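Local coordinates for insecticidal Delta-Endotoxin Cry8Ea1 (Bacillus Thuringiensis, PDB 3EB7), which kills larvae of the underground pest Holotrichia parallela, probably by binding midgut cells and forming pores in their membranes, as three-domain Cry toxins do, at residues 7-12 / 49-54; 268-273 / 427-432; 394-399 / 406-411. One frame throughout, in Å; residues are numbered along the deposited sequence.

Contact 1 (7-12 / 49-54); sequences VKTAIS and EIFMEQ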
ATOM      1  N   VAL A   7       4.499  -8.530  -9.388  1.00 22.85           N
ATOM      2  CA  VAL A   7       3.502  -7.699  -8.737  1.00 22.92           C
ATOM      3  C   VAL A   7       2.354  -8.582  -8.275  1.00 22.84           C
ATOM      4  O   VAL A   7       1.782  -8.388  -7.215  1.00 21.63           O
ATOM      5  CB  VAL A   7       3.047  -6.583  -9.702  1.00 22.98           C
ATOM      6  CG1 VAL A   7       1.748  -5.935  -9.242  1.00 24.45           C
ATOM      7  CG2 VAL A   7       4.150  -5.534  -9.771  1.00 23.38           C
ATOM      8  N   LYS A   8       2.058  -9.593  -9.086  1.00 23.35           N
ATOM      9  CA  LYS A   8       1.074 -10.583  -8.736  1.00 23.57           C
ATOM     10  C   LYS A   8       1.518 -11.283  -7.454  1.00 22.44           C
ATOM     11  O   LYS A   8       0.752 -11.422  -6.528  1.00 22.05           O
ATOM     12  CB  LYS A   8       0.906 -11.547  -9.921  1.00 24.21           C
ATOM     13  CG  LYS A   8      -0.371 -12.320  -9.937  1.00 27.70           C
ATOM     14  CD  LYS A   8      -0.324 -13.369 -11.037  1.00 34.80           C
ATOM     15  CE  LYS A   8      -1.133 -14.625 -10.666  1.00 37.77           C
ATOM     16  NZ  LYS A   8      -0.281 -15.701 -10.077  1.00 38.16           N
ATOM     17  N   THR A   9       2.779 -11.688  -7.394  1.00 22.48           N
ATOM     18  CA  THR A   9       3.337 -12.378  -6.235  1.00 22.08           C
ATOM     19  C   THR A   9       3.310 -11.525  -4.974  1.00 22.22           C
ATOM     20  O   THR A   9       2.866 -11.974  -3.914  1.00 23.10           O
ATOM     21  CB  THR A   9       4.790 -12.796  -6.518  1.00 22.54           C
ATOM     22  OG1 THR A   9       4.793 -13.650  -7.670  1.00 25.13           O
ATOM     23  CG2 THR A   9       5.396 -13.543  -5.317  1.00 20.92           C
ATOM     24  N   ALA A  10       3.804 -10.301  -5.100  1.00 21.94           N
ATOM     25  CA  ALA A  10       3.905  -9.364  -4.004  1.00 21.73           C
ATOM     26  C   ALA A  10       2.528  -8.990  -3.462  1.00 21.74           C
ATOM     27  O   ALA A  10       2.354  -8.885  -2.243  1.00 21.26           O
ATOM     28  CB  ALA A  10       4.657  -8.119  -4.466  1.00 21.76           C
ATOM     29  N   ILE A  11       1.547  -8.790  -4.346  1.00 21.43           N
ATOM     30  CA  ILE A  11       0.187  -8.436  -3.875  1.00 21.50           C
ATOM     31  C   ILE A  11      -0.445  -9.587  -3.119  1.00 22.70           C
ATOM     32  O   ILE A  11      -1.102  -9.392  -2.090  1.00 23.46           O
ATOM     33  CB  ILE A  11      -0.724  -7.971  -5.024  1.00 20.74           C
ATOM     34  CG1 ILE A  11      -0.437  -6.497  -5.339  1.00 19.19           C
ATOM     35  CG2 ILE A  11      -2.175  -8.144  -4.668  1.00 19.72           C
ATOM     36  CD1 ILE A  11      -1.107  -5.999  -6.596  1.00 15.84           C
ATOM     37  N   SER A  12      -0.235 -10.799  -3.637  1.00 23.44           N
ATOM     38  CA  SER A  12      -0.755 -12.003  -3.037  1.00 23.66           C
ATOM     39  C   SER A  12      -0.160 -12.231  -1.632  1.00 24.03           C
ATOM     40  O   SER A  12      -0.864 -12.622  -0.679  1.00 23.38           O
ATOM     41  CB  SER A  12      -0.398 -13.166  -3.966  1.00 24.20           C
ATOM     42  OG  SER A  12      -0.588 -14.407  -3.321  1.00 27.20           O
ATOM     43  N   GLU A  49      14.240 -14.904  -9.286  1.00 21.48           N
ATOM     44  CA  GLU A  49      14.761 -14.358 -10.547  1.00 21.67           C
ATOM     45  C   GLU A  49      13.723 -13.422 -11.155  1.00 20.93           C
ATOM     46  O   GLU A  49      14.075 -12.403 -11.673  1.00 20.90           O
ATOM     47  CB  GLU A  49      15.149 -15.486 -11.529  1.00 22.05           C
ATOM     48  CG  GLU A  49      15.227 -15.075 -13.003  1.00 21.87           C
ATOM     49  CD  GLU A  49      16.429 -14.162 -13.342  1.00 25.68           C
ATOM     50  OE1 GLU A  49      17.215 -13.805 -12.443  1.00 22.91           O
ATOM     51  OE2 GLU A  49      16.590 -13.793 -14.543  1.00 27.71           O
ATOM     52  N   ILE A  50      12.438 -13.766 -11.057  1.00 20.34           N
ATOM     53  CA  ILE A  50      11.353 -12.852 -11.445  1.00 19.40           C
ATOM     54  C   ILE A  50      11.358 -11.464 -10.739  1.00 19.15           C
ATOM     55  O   ILE A  50      11.089 -10.444 -11.388  1.00 20.43           O
ATOM     56  CB  ILE A  50       9.991 -13.594 -11.329  1.00 20.06           C
ATOM     57  CG1 ILE A  50       9.989 -14.776 -12.314  1.00 20.75           C
ATOM     58  CG2 ILE A  50       8.772 -12.644 -11.574  1.00 19.21           C
ATOM     59  CD1 ILE A  50       8.868 -15.777 -12.087  1.00 24.59           C
ATOM     60  N   PHE A  51      11.651 -11.429  -9.444  1.00 18.72           N
ATOM     61  CA  PHE A  51      11.842 -10.182  -8.686  1.00 20.65           C
ATOM     62  C   PHE A  51      13.009  -9.334  -9.217  1.00 20.78           C
ATOM     63  O   PHE A  51      12.936  -8.090  -9.253  1.00 20.61           O
ATOM     64  CB  PHE A  51      12.029 -10.464  -7.168  1.00 20.72           C
ATOM     65  CG  PHE A  51      10.760 -10.889  -6.459  1.00 22.81           C
ATOM     66  CD1 PHE A  51      10.681 -12.112  -5.813  1.00 25.23           C
ATOM     67  CD2 PHE A  51       9.642 -10.041  -6.420  1.00 25.65           C
ATOM     68  CE1 PHE A  51       9.496 -12.516  -5.151  1.00 25.62           C
ATOM     69  CE2 PHE A  51       8.455 -10.417  -5.749  1.00 24.01           C
ATOM     70  CZ  PHE A  51       8.385 -11.658  -5.132  1.00 24.25           C
ATOM     71  N   MET A  52      14.076 -10.006  -9.638  1.00 20.78           N
ATOM     72  CA  MET A  52      15.229  -9.313 -10.190  1.00 22.00           C
ATOM     73  C   MET A  52      14.904  -8.743 -11.566  1.00 21.80           C
ATOM     74  O   MET A  52      15.177  -7.564 -11.854  1.00 22.70           O
ATOM     75  CB  MET A  52      16.426 -10.251 -10.289  1.00 20.27           C
ATOM     76  CG  MET A  52      16.926 -10.747  -8.975  1.00 20.74           C
ATOM     77  SD  MET A  52      18.452 -11.732  -9.228  1.00 25.60           S
ATOM     78  CE  MET A  52      18.680 -12.390  -7.563  1.00 22.05           C
ATOM     79  N   GLU A  53      14.311  -9.574 -12.412  1.00 21.21           N
ATOM     80  CA  GLU A  53      13.888  -9.144 -13.742  1.00 22.09           C
ATOM     81  C   GLU A  53      12.938  -7.944 -13.699  1.00 21.07           C
ATOM     82  O   GLU A  53      13.038  -7.015 -14.521  1.00 21.56           O
ATOM     83  CB  GLU A  53      13.268 -10.313 -14.516  1.00 21.10           C
ATOM     84  CG  GLU A  53      14.255 -11.459 -14.774  1.00 22.66           C
ATOM     85  CD  GLU A  53      13.648 -12.619 -15.597  1.00 24.75           C
ATOM     86  OE1 GLU A  53      12.469 -12.560 -16.005  1.00 28.08           O
ATOM     87  OE2 GLU A  53      14.354 -13.620 -15.843  1.00 30.63           O
ATOM     88  N   GLN A  54      12.017  -7.966 -12.750  1.00 20.82           N
ATOM     89  CA  GLN A  54      11.118  -6.828 -12.530  1.00 20.67           C
ATOM     90  C   GLN A  54      11.865  -5.492 -12.385  1.00 19.85           C
ATOM     91  O   GLN A  54      11.664  -4.573 -13.149  1.00 18.60           O
ATOM     92  CB  GLN A  54      10.249  -7.075 -11.280  1.00 20.92           C
ATOM     93  CG  GLN A  54       9.372  -5.909 -10.952  1.00 22.74           C
ATOM     94  CD  GLN A  54       8.806  -5.963  -9.539  1.00 24.09           C
ATOM     95  OE1 GLN A  54       7.732  -5.410  -9.285  1.00 23.45           O
ATOM     96  NE2 GLN A  54       9.509  -6.629  -8.626  1.00 19.35           N
TER

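Contact 2 (268-273 / 427-432); sequences STFIRG and VPVFSW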
ATOM      1  N   SER A 268       2.479  17.310 -11.554  1.00 21.80           N
ATOM      2  CA  SER A 268       1.592  18.233 -10.854  1.00 23.45           C
ATOM      3  C   SER A 268       0.110  18.190 -11.339  1.00 23.42           C
ATOM      4  O   SER A 268      -0.783  18.713 -10.678  1.00 23.29           O
ATOM      5  CB  SER A 268       2.211  19.640 -10.858  1.00 23.41           C
ATOM      6  OG  SER A 268       1.722  20.351 -11.962  1.00 26.68           O
ATOM      7  N   THR A 269      -0.161  17.502 -12.448  1.00 23.75           N
ATOM      8  CA  THR A 269      -1.526  17.396 -12.973  1.00 23.31           C
ATOM      9  C   THR A 269      -2.153  15.995 -12.822  1.00 23.35           C
ATOM     10  O   THR A 269      -3.344  15.897 -12.463  1.00 23.75           O
ATOM     11  CB  THR A 269      -1.600  17.820 -14.461  1.00 24.01           C
ATOM     12  OG1 THR A 269      -0.878  19.043 -14.676  1.00 24.40           O
ATOM     13  CG2 THR A 269      -3.011  17.986 -14.904  1.00 24.18           C
ATOM     14  N   PHE A 270      -1.390  14.928 -13.109  1.00 21.81           N
ATOM     15  CA  PHE A 270      -1.903  13.564 -12.979  1.00 20.83           C
ATOM     16  C   PHE A 270      -2.087  13.083 -11.527  1.00 21.45           C
ATOM     17  O   PHE A 270      -2.951  12.236 -11.250  1.00 21.16           O
ATOM     18  CB  PHE A 270      -0.997  12.577 -13.682  1.00 20.76           C
ATOM     19  CG  PHE A 270      -1.263  12.420 -15.153  1.00 20.08           C
ATOM     20  CD1 PHE A 270      -0.254  11.964 -15.992  1.00 19.80           C
ATOM     21  CD2 PHE A 270      -2.507  12.709 -15.702  1.00 19.12           C
ATOM     22  CE1 PHE A 270      -0.481  11.765 -17.347  1.00 20.07           C
ATOM     23  CE2 PHE A 270      -2.754  12.502 -17.072  1.00 20.59           C
ATOM     24  CZ  PHE A 270      -1.752  12.042 -17.892  1.00 20.33           C
ATOM     25  N   ILE A 271      -1.253  13.612 -10.632  1.00 20.19           N
ATOM     26  CA  ILE A 271      -1.193  13.247  -9.240  1.00 19.97           C
ATOM     27  C   ILE A 271      -1.969  14.310  -8.441  1.00 20.79           C
ATOM     28  O   ILE A 271      -1.788  15.509  -8.631  1.00 20.18           O
ATOM     29  CB  ILE A 271       0.300  13.130  -8.749  1.00 19.92           C
ATOM     30  CG1 ILE A 271       1.084  12.159  -9.640  1.00 18.53           C
ATOM     31  CG2 ILE A 271       0.417  12.652  -7.267  1.00 19.61           C
ATOM     32  CD1 ILE A 271       0.428  10.793  -9.815  1.00 16.72           C
ATOM     33  N   ARG A 272      -2.844  13.826  -7.568  1.00 20.46           N
ATOM     34  CA  ARG A 272      -3.701  14.660  -6.771  1.00 21.80           C
ATOM     35  C   ARG A 272      -2.854  15.358  -5.737  1.00 21.73           C
ATOM     36  O   ARG A 272      -1.991  14.726  -5.127  1.00 21.68           O
ATOM     37  CB  ARG A 272      -4.720  13.787  -6.013  1.00 20.50           C
ATOM     38  CG  ARG A 272      -5.888  13.324  -6.845  1.00 23.88           C
ATOM     39  CD  ARG A 272      -7.179  13.527  -6.019  1.00 24.87           C
ATOM     40  NE  ARG A 272      -7.505  12.277  -5.406  1.00 21.02           N
ATOM     41  CZ  ARG A 272      -8.452  12.083  -4.496  1.00 20.23           C
ATOM     42  NH1 ARG A 272      -9.206  13.072  -4.034  1.00 14.61           N
ATOM     43  NH2 ARG A 272      -8.637  10.846  -4.061  1.00 17.20           N
ATOM     44  N   GLY A 273      -3.144  16.628  -5.494  1.00 22.35           N
ATOM     45  CA  GLY A 273      -2.800  17.215  -4.206  1.00 23.75           C
ATOM     46  C   GLY A 273      -3.072  16.275  -3.021  1.00 24.28           C
ATOM     47  O   GLY A 273      -3.960  15.403  -3.064  1.00 24.67           O
ATOM     48  N   VAL A 427      -5.861  12.322 -22.191  1.00 19.22           N
ATOM     49  CA  VAL A 427      -5.406  11.158 -21.467  1.00 18.25           C
ATOM     50  C   VAL A 427      -5.767  11.197 -19.963  1.00 18.43           C
ATOM     51  O   VAL A 427      -5.253  12.034 -19.224  1.00 18.64           O
ATOM     52  CB  VAL A 427      -3.858  10.922 -21.623  1.00 17.86           C
ATOM     53  CG1 VAL A 427      -3.452   9.660 -20.921  1.00 16.23           C
ATOM     54  CG2 VAL A 427      -3.432  10.849 -23.071  1.00 14.71           C
ATOM     55  N   PRO A 428      -6.650  10.280 -19.524  1.00 18.39           N
ATOM     56  CA  PRO A 428      -6.945  10.076 -18.093  1.00 17.78           C
ATOM     57  C   PRO A 428      -5.944   9.182 -17.352  1.00 17.78           C
ATOM     58  O   PRO A 428      -5.256   8.348 -17.960  1.00 17.80           O
ATOM     59  CB  PRO A 428      -8.348   9.436 -18.098  1.00 18.03           C
ATOM     60  CG  PRO A 428      -8.559   8.852 -19.513  1.00 16.58           C
ATOM     61  CD  PRO A 428      -7.454   9.395 -20.413  1.00 17.79           C
ATOM     62  N   VAL A 429      -5.836   9.386 -16.039  1.00 16.79           N
ATOM     63  CA  VAL A 429      -5.059   8.494 -15.182  1.00 16.14           C
ATOM     64  C   VAL A 429      -6.023   8.032 -14.092  1.00 16.89           C
ATOM     65  O   VAL A 429      -6.806   8.826 -13.571  1.00 16.97           O
ATOM     66  CB  VAL A 429      -3.783   9.223 -14.593  1.00 16.37           C
ATOM     67  CG1 VAL A 429      -3.135   8.452 -13.475  1.00 15.14           C
ATOM     68  CG2 VAL A 429      -2.759   9.457 -15.684  1.00 14.51           C
ATOM     69  N   PHE A 430      -6.006   6.740 -13.785  1.00 17.17           N
ATOM     70  CA  PHE A 430      -6.823   6.195 -12.686  1.00 16.05           C
ATOM     71  C   PHE A 430      -5.950   6.032 -11.443  1.00 15.20           C
ATOM     72  O   PHE A 430      -4.814   5.569 -11.537  1.00 15.21           O
ATOM     73  CB  PHE A 430      -7.425   4.844 -13.084  1.00 16.47           C
ATOM     74  CG  PHE A 430      -8.508   4.898 -14.165  1.00 17.53           C
ATOM     75  CD1 PHE A 430      -9.018   3.704 -14.702  1.00 21.82           C
ATOM     76  CD2 PHE A 430      -9.026   6.094 -14.647  1.00 18.76           C
ATOM     77  CE1 PHE A 430     -10.042   3.724 -15.699  1.00 22.00           C
ATOM     78  CE2 PHE A 430     -10.053   6.112 -15.655  1.00 19.31           C
ATOM     79  CZ  PHE A 430     -10.558   4.961 -16.154  1.00 17.67           C
ATOM     80  N   SER A 431      -6.461   6.453 -10.294  1.00 14.95           N
ATOM     81  CA  SER A 431      -5.845   6.147  -8.997  1.00 15.78           C
ATOM     82  C   SER A 431      -6.695   5.176  -8.192  1.00 14.78           C
ATOM     83  O   SER A 431      -7.901   5.076  -8.371  1.00 14.50           O
ATOM     84  CB  SER A 431      -5.560   7.421  -8.172  1.00 15.92           C
ATOM     85  OG  SER A 431      -6.753   7.950  -7.628  1.00 17.14           O
ATOM     86  N   TRP A 432      -6.043   4.460  -7.297  1.00 14.76           N
ATOM     87  CA  TRP A 432      -6.657   3.330  -6.626  1.00 15.17           C
ATOM     88  C   TRP A 432      -6.246   3.256  -5.176  1.00 15.05           C
ATOM     89  O   TRP A 432      -5.106   3.568  -4.862  1.00 15.50           O
ATOM     90  CB  TRP A 432      -6.215   2.026  -7.317  1.00 14.03           C
ATOM     91  CG  TRP A 432      -6.460   2.005  -8.782  1.00 15.00           C
ATOM     92  CD1 TRP A 432      -5.762   2.682  -9.760  1.00 14.02           C
ATOM     93  CD2 TRP A 432      -7.444   1.237  -9.455  1.00 11.24           C
ATOM     94  NE1 TRP A 432      -6.287   2.382 -10.991  1.00 12.72           N
ATOM     95  CE2 TRP A 432      -7.319   1.497 -10.820  1.00 13.80           C
ATOM     96  CE3 TRP A 432      -8.432   0.351  -9.027  1.00 15.56           C
ATOM     97  CZ2 TRP A 432      -8.157   0.902 -11.771  1.00 15.32           C
ATOM     98  CZ3 TRP A 432      -9.252  -0.242  -9.965  1.00 15.09           C
ATOM     99  CH2 TRP A 432      -9.114   0.038 -11.315  1.00 13.41           C
TER

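Contact 3 (394-399 / 406-411); sequences DSEVEL and QPNYEA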
ATOM      1  N   ASP A 394      -5.991  -3.125 -19.113  1.00 24.49           N
ATOM      2  CA  ASP A 394      -6.710  -3.977 -18.191  1.00 24.01           C
ATOM      3  C   ASP A 394      -6.023  -3.721 -16.889  1.00 23.19           C
ATOM      4  O   ASP A 394      -4.846  -3.999 -16.741  1.00 22.61           O
ATOM      5  CB  ASP A 394      -6.565  -5.441 -18.638  1.00 24.71           C
ATOM      6  CG  ASP A 394      -7.122  -6.454 -17.627  1.00 27.43           C
ATOM      7  OD1 ASP A 394      -7.070  -7.674 -17.933  1.00 31.89           O
ATOM      8  OD2 ASP A 394      -7.600  -6.072 -16.537  1.00 28.13           O
ATOM      9  N   SER A 395      -6.761  -3.168 -15.938  1.00 23.25           N
ATOM     10  CA  SER A 395      -6.168  -2.728 -14.680  1.00 22.51           C
ATOM     11  C   SER A 395      -5.579  -3.884 -13.853  1.00 22.21           C
ATOM     12  O   SER A 395      -4.626  -3.703 -13.054  1.00 21.41           O
ATOM     13  CB  SER A 395      -7.195  -1.916 -13.871  1.00 22.36           C
ATOM     14  OG  SER A 395      -8.228  -2.739 -13.397  1.00 22.07           O
ATOM     15  N   GLU A 396      -6.128  -5.077 -14.056  1.00 21.79           N
ATOM     16  CA  GLU A 396      -5.683  -6.265 -13.305  1.00 22.27           C
ATOM     17  C   GLU A 396      -4.299  -6.729 -13.691  1.00 21.33           C
ATOM     18  O   GLU A 396      -3.745  -7.581 -13.030  1.00 23.11           O
ATOM     19  CB  GLU A 396      -6.656  -7.444 -13.458  1.00 22.11           C
ATOM     20  CG  GLU A 396      -7.986  -7.204 -12.768  1.00 26.36           C
ATOM     21  CD  GLU A 396      -8.835  -8.463 -12.735  1.00 31.33           C
ATOM     22  OE1 GLU A 396      -9.485  -8.703 -11.689  1.00 30.66           O
ATOM     23  OE2 GLU A 396      -8.838  -9.211 -13.756  1.00 33.06           O
ATOM     24  N   VAL A 397      -3.748  -6.198 -14.761  1.00 20.60           N
ATOM     25  CA  VAL A 397      -2.361  -6.436 -15.106  1.00 21.19           C
ATOM     26  C   VAL A 397      -1.431  -5.682 -14.101  1.00 21.33           C
ATOM     27  O   VAL A 397      -0.412  -6.207 -13.648  1.00 21.47           O
ATOM     28  CB  VAL A 397      -2.095  -6.038 -16.614  1.00 20.72           C
ATOM     29  CG1 VAL A 397      -0.595  -6.036 -16.954  1.00 22.41           C
ATOM     30  CG2 VAL A 397      -2.850  -6.975 -17.546  1.00 21.11           C
ATOM     31  N   GLU A 398      -1.805  -4.452 -13.758  1.00 21.68           N
ATOM     32  CA  GLU A 398      -1.018  -3.600 -12.850  1.00 22.08           C
ATOM     33  C   GLU A 398      -1.445  -3.800 -11.392  1.00 20.91           C
ATOM     34  O   GLU A 398      -0.602  -3.882 -10.496  1.00 21.28           O
ATOM     35  CB  GLU A 398      -1.138  -2.142 -13.298  1.00 22.31           C
ATOM     36  CG  GLU A 398      -0.885  -1.995 -14.797  1.00 23.48           C
ATOM     37  CD  GLU A 398      -0.853  -0.557 -15.297  1.00 25.34           C
ATOM     38  OE1 GLU A 398      -0.715  -0.341 -16.533  1.00 31.63           O
ATOM     39  OE2 GLU A 398      -0.932   0.377 -14.475  1.00 29.55           O
ATOM     40  N   LEU A 399      -2.751  -3.972 -11.187  1.00 19.79           N
ATOM     41  CA  LEU A 399      -3.376  -4.227  -9.879  1.00 18.01           C
ATOM     42  C   LEU A 399      -4.171  -5.570  -9.786  1.00 18.94           C
ATOM     43  O   LEU A 399      -5.439  -5.576  -9.648  1.00 17.78           O
ATOM     44  CB  LEU A 399      -4.290  -3.032  -9.564  1.00 17.51           C
ATOM     45  CG  LEU A 399      -3.562  -1.699  -9.417  1.00 15.72           C
ATOM     46  CD1 LEU A 399      -4.535  -0.591  -9.179  1.00 18.32           C
ATOM     47  CD2 LEU A 399      -2.519  -1.744  -8.284  1.00 11.21           C
ATOM     48  N   GLN A 406     -10.240 -17.715  -6.501  1.00 36.16           N
ATOM     49  CA  GLN A 406     -11.594 -17.193  -6.356  1.00 34.79           C
ATOM     50  C   GLN A 406     -11.866 -16.163  -7.406  1.00 33.04           C
ATOM     51  O   GLN A 406     -10.937 -15.659  -8.026  1.00 32.15           O
ATOM     52  CB  GLN A 406     -11.836 -16.588  -4.982  1.00 35.39           C
ATOM     53  CG  GLN A 406     -10.619 -16.514  -4.130  1.00 38.62           C
ATOM     54  CD  GLN A 406     -10.939 -16.828  -2.709  1.00 43.44           C
ATOM     55  OE1 GLN A 406     -12.040 -16.512  -2.233  1.00 46.48           O
ATOM     56  NE2 GLN A 406      -9.996 -17.467  -2.012  1.00 43.86           N
ATOM     57  N   PRO A 407     -13.152 -15.883  -7.652  1.00 31.87           N
ATOM     58  CA  PRO A 407     -13.412 -14.816  -8.586  1.00 30.84           C
ATOM     59  C   PRO A 407     -12.788 -13.488  -8.124  1.00 29.40           C
ATOM     60  O   PRO A 407     -12.590 -13.260  -6.926  1.00 27.80           O
ATOM     61  CB  PRO A 407     -14.937 -14.750  -8.647  1.00 30.24           C
ATOM     62  CG  PRO A 407     -15.405 -15.514  -7.513  1.00 32.46           C
ATOM     63  CD  PRO A 407     -14.391 -16.523  -7.187  1.00 31.82           C
ATOM     64  N   ASN A 408     -12.431 -12.667  -9.105  1.00 28.57           N
ATOM     65  CA  ASN A 408     -11.824 -11.376  -8.836  1.00 27.29           C
ATOM     66  C   ASN A 408     -12.693 -10.457  -7.963  1.00 26.64           C
ATOM     67  O   ASN A 408     -12.148  -9.683  -7.179  1.00 26.32           O
ATOM     68  CB  ASN A 408     -11.337 -10.706 -10.131  1.00 27.06           C
ATOM     69  CG  ASN A 408     -12.445 -10.453 -11.158  1.00 26.24           C
ATOM     70  OD1 ASN A 408     -13.613 -10.828 -10.983  1.00 27.11           O
ATOM     71  ND2 ASN A 408     -12.074  -9.774 -12.232  1.00 24.02           N
ATOM     72  N   TYR A 409     -14.026 -10.581  -8.057  1.00 26.06           N
ATOM     73  CA  TYR A 409     -14.952  -9.796  -7.200  1.00 25.39           C
ATOM     74  C   TYR A 409     -14.942 -10.186  -5.714  1.00 26.43           C
ATOM     75  O   TYR A 409     -15.552  -9.470  -4.865  1.00 25.50           O
ATOM     76  CB  TYR A 409     -16.379  -9.796  -7.730  1.00 25.87           C
ATOM     77  CG  TYR A 409     -16.996 -11.150  -7.856  1.00 25.52           C
ATOM     78  CD1 TYR A 409     -17.497 -11.807  -6.743  1.00 25.22           C
ATOM     79  CD2 TYR A 409     -17.104 -11.774  -9.111  1.00 27.21           C
ATOM     80  CE1 TYR A 409     -18.087 -13.089  -6.863  1.00 29.85           C
ATOM     81  CE2 TYR A 409     -17.696 -13.068  -9.255  1.00 27.45           C
ATOM     82  CZ  TYR A 409     -18.174 -13.704  -8.123  1.00 28.93           C
ATOM     83  OH  TYR A 409     -18.740 -14.957  -8.217  1.00 31.67           O
ATOM     84  N   GLU A 410     -14.302 -11.322  -5.405  1.00 26.48           N
ATOM     85  CA  GLU A 410     -13.979 -11.687  -4.023  1.00 28.52           C
ATOM     86  C   GLU A 410     -12.538 -11.359  -3.619  1.00 26.51           C
ATOM     87  O   GLU A 410     -12.320 -10.926  -2.508  1.00 27.78           O
ATOM     88  CB  GLU A 410     -14.312 -13.158  -3.726  1.00 28.61           C
ATOM     89  CG  GLU A 410     -15.798 -13.482  -4.030  1.00 32.84           C
ATOM     90  CD  GLU A 410     -16.249 -14.906  -3.625  1.00 33.96           C
ATOM     91  OE1 GLU A 410     -17.366 -15.019  -3.030  1.00 40.39           O
ATOM     92  OE2 GLU A 410     -15.506 -15.900  -3.886  1.00 37.49           O
ATOM     93  N   ALA A 411     -11.569 -11.495  -4.522  1.00 24.81           N
ATOM     94  CA  ALA A 411     -10.162 -11.372  -4.145  1.00 22.92           C
ATOM     95  C   ALA A 411      -9.421 -10.093  -4.630  1.00 22.13           C
ATOM     96  O   ALA A 411      -8.195  -9.996  -4.520  1.00 22.06           O
ATOM     97  CB  ALA A 411      -9.426 -12.605  -4.574  1.00 22.62           C
TER

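Contact 1 (7-12 / 49-54)
Thr9 and Phe51 meet in a buried helix-helix contact that joins the N-terminal helix 2-20 to helix 47-59 inside the helical domain of the toxin. The approach is slight, because the backbones stay well apart: the closest pair of alpha carbons, Val7 CA and Gln54 CA, is separated by 8.6 Å, and about 164 Å² is buried over both segments. Side chains therefore have to span the gap. The CG2 methyl of Thr9 lies 3.5 Å from CZ of Phe51, and Thr9 CB follows at 4.0 Å from the same Phe51 CZ. The methyl comes to the far end of the ring at a slant. Phe51 reaches across because CG stands anti to its own carbonyl carbon (chi1 -73°), which sends the ring out from helix 47-59 toward helix 2-20. In Thr9 the methyl, anti to the backbone N (chi1 -59°), goes to the ring, while OG1 is held by hydrogen bonds with Asp5 O, one turn earlier, and with Gln47 OE1. The two branches are thus divided into an apolar and a polar face, and the buried hydroxyl is satisfied. One turn further along helix 47-59, Gln54 extends across to Val7 at about a right angle, its amide end lying against CG2 of Val7; the orientation of that amide is uncertain, so the evidence here is for packing alone. Other helices close the site: Val7 also rests on Leu213 and Ser214 of helix 198-220, and Phe51 on Val135 and Gln138 of helix 133-153. Contacts shared among several helices in this way are characteristic of the alpha-helical bundle of three-domain Cry toxins, the domain that in this family is associated with pore formation.

Contact 2 (268-273 / 427-432)
Phe270, at about the end of the short, weakly bonded helix 263-270, packs on Val427 and Val429 of strand 427-434, in the second domain of the toxin, which in this family is a beta-prism of three antiparallel sheets. The strand is the middle one of a three-stranded sheet, between 241-243 and 414-422, and Phe270 is what packs on it. The closely packed part is one ring and two valines, Phe270 and Val429 accounting for most of the 199 Å² buried. Phe270 CA and Val429 CA are 6.4 Å apart, and the two side chains cross at about a right angle. The CG2 methyl of Val429 lies over the face of the Phe270 ring; its exact spacing is doubtful, so only the face-on placement should be read from it. The methyl gets there because CG1 takes the place anti to the backbone N (chi1 167°), putting CG2 anti to the carbonyl carbon. Pro246 also touches Phe270, and the ring meets Trp201 of helix 198-220, so the helical domain reaches this site. Beyond Phe270 the segment is loosely engaged with the strand. Ile271 and Arg272 make no close contact with 427-432, and Gly273 is exposed to solvent. Arg272 crosses toward the sheet with its guanidinium, forming salt bridges with Asp278 and Glu241; the latter carboxylate also takes a hydrogen bond from Ser431 OG. Alternation along the strand sorts its faces: Val429 and Ser431 point toward segment 268-273, whereas Phe430 packs on Thr344 and Ser346 of strand 340-352, in a neighbouring sheet of the prism. At the rim of the ring, Phe270 CZ lies 4.2 Å from Val427 CG1, and Val427 O stands 3.3 Å from Phe270 CE2, near the ring plane.

Contact 3 (394-399 / 406-411)
Glu396 and Asn408 carry this contact between two short helical turns, the weakly bonded 395-398 and about 408-411, that follow strand 389-394 of the second, beta-prism domain; a single side-chain hydrogen bond links them. The backbones are distant, with Glu396 CA and Asn408 CA 9.2 Å apart, and only 75 Å² is buried, all of it by these two residues. Glu396 spans the gap as an extended chain beyond CG. Its OE1 accepts from Asn408 ND2 at 2.9 Å, with an N-H...O angle of 153°. The amide donates close to its own plane, but it meets OE1 from above the carboxylate, 36° out of that plane, and the two flat groups are steeply inclined to each other. Asn408 engages one carboxylate oxygen: Glu396 OE2 is 3.6 Å from Asn408 ND2, too long to make the grip bidentate. Asn408 folds its amide between backbone N and carbonyl carbon (chi1 60°), a torsion that puts the amide nitrogen at OE1. Pro401, on the connecting loop, touches both side chains, while Lys343 and Tyr342 of strand 340-352 lie against Glu396 and Asn408 respectively. The contact thus draws the ends of this connection together at a partly exposed surface. Pro407 occupies the N-cap position of the second turn, and its carbonyl oxygen accepts from both Glu410 N and Ala411 N. In the other turn the second-shell residue is Asp394, the N-cap of 395-398, whose side chain positions the backbone that bears Glu396: Asp394 OD2 accepts from Glu396 N at 3.1 Å, approached from above the carboxylate plane.

In the fold
From the N terminus, contact 1 closes first, bringing helix 47-59 back against helix 2-20 within the helical domain, and it is complete before the others begin. Contact 2 then spans a long excursion through the beta-prism, from the end of helix 263-270 to strand 427-434. Contact 3 closes a short loop lying wholly within that excursion. Although the centres of contacts 1 and 3 are about 16 Å apart, they touch across the domain boundary, where Val7 CG1 lies 3.4 Å from Glu398 O. Contact 3 also meets contact 2, with Leu399 CD1 3.3 Å from Trp432 CG, whereas contacts 1 and 2 do not touch; segment 394-399 therefore bridges them.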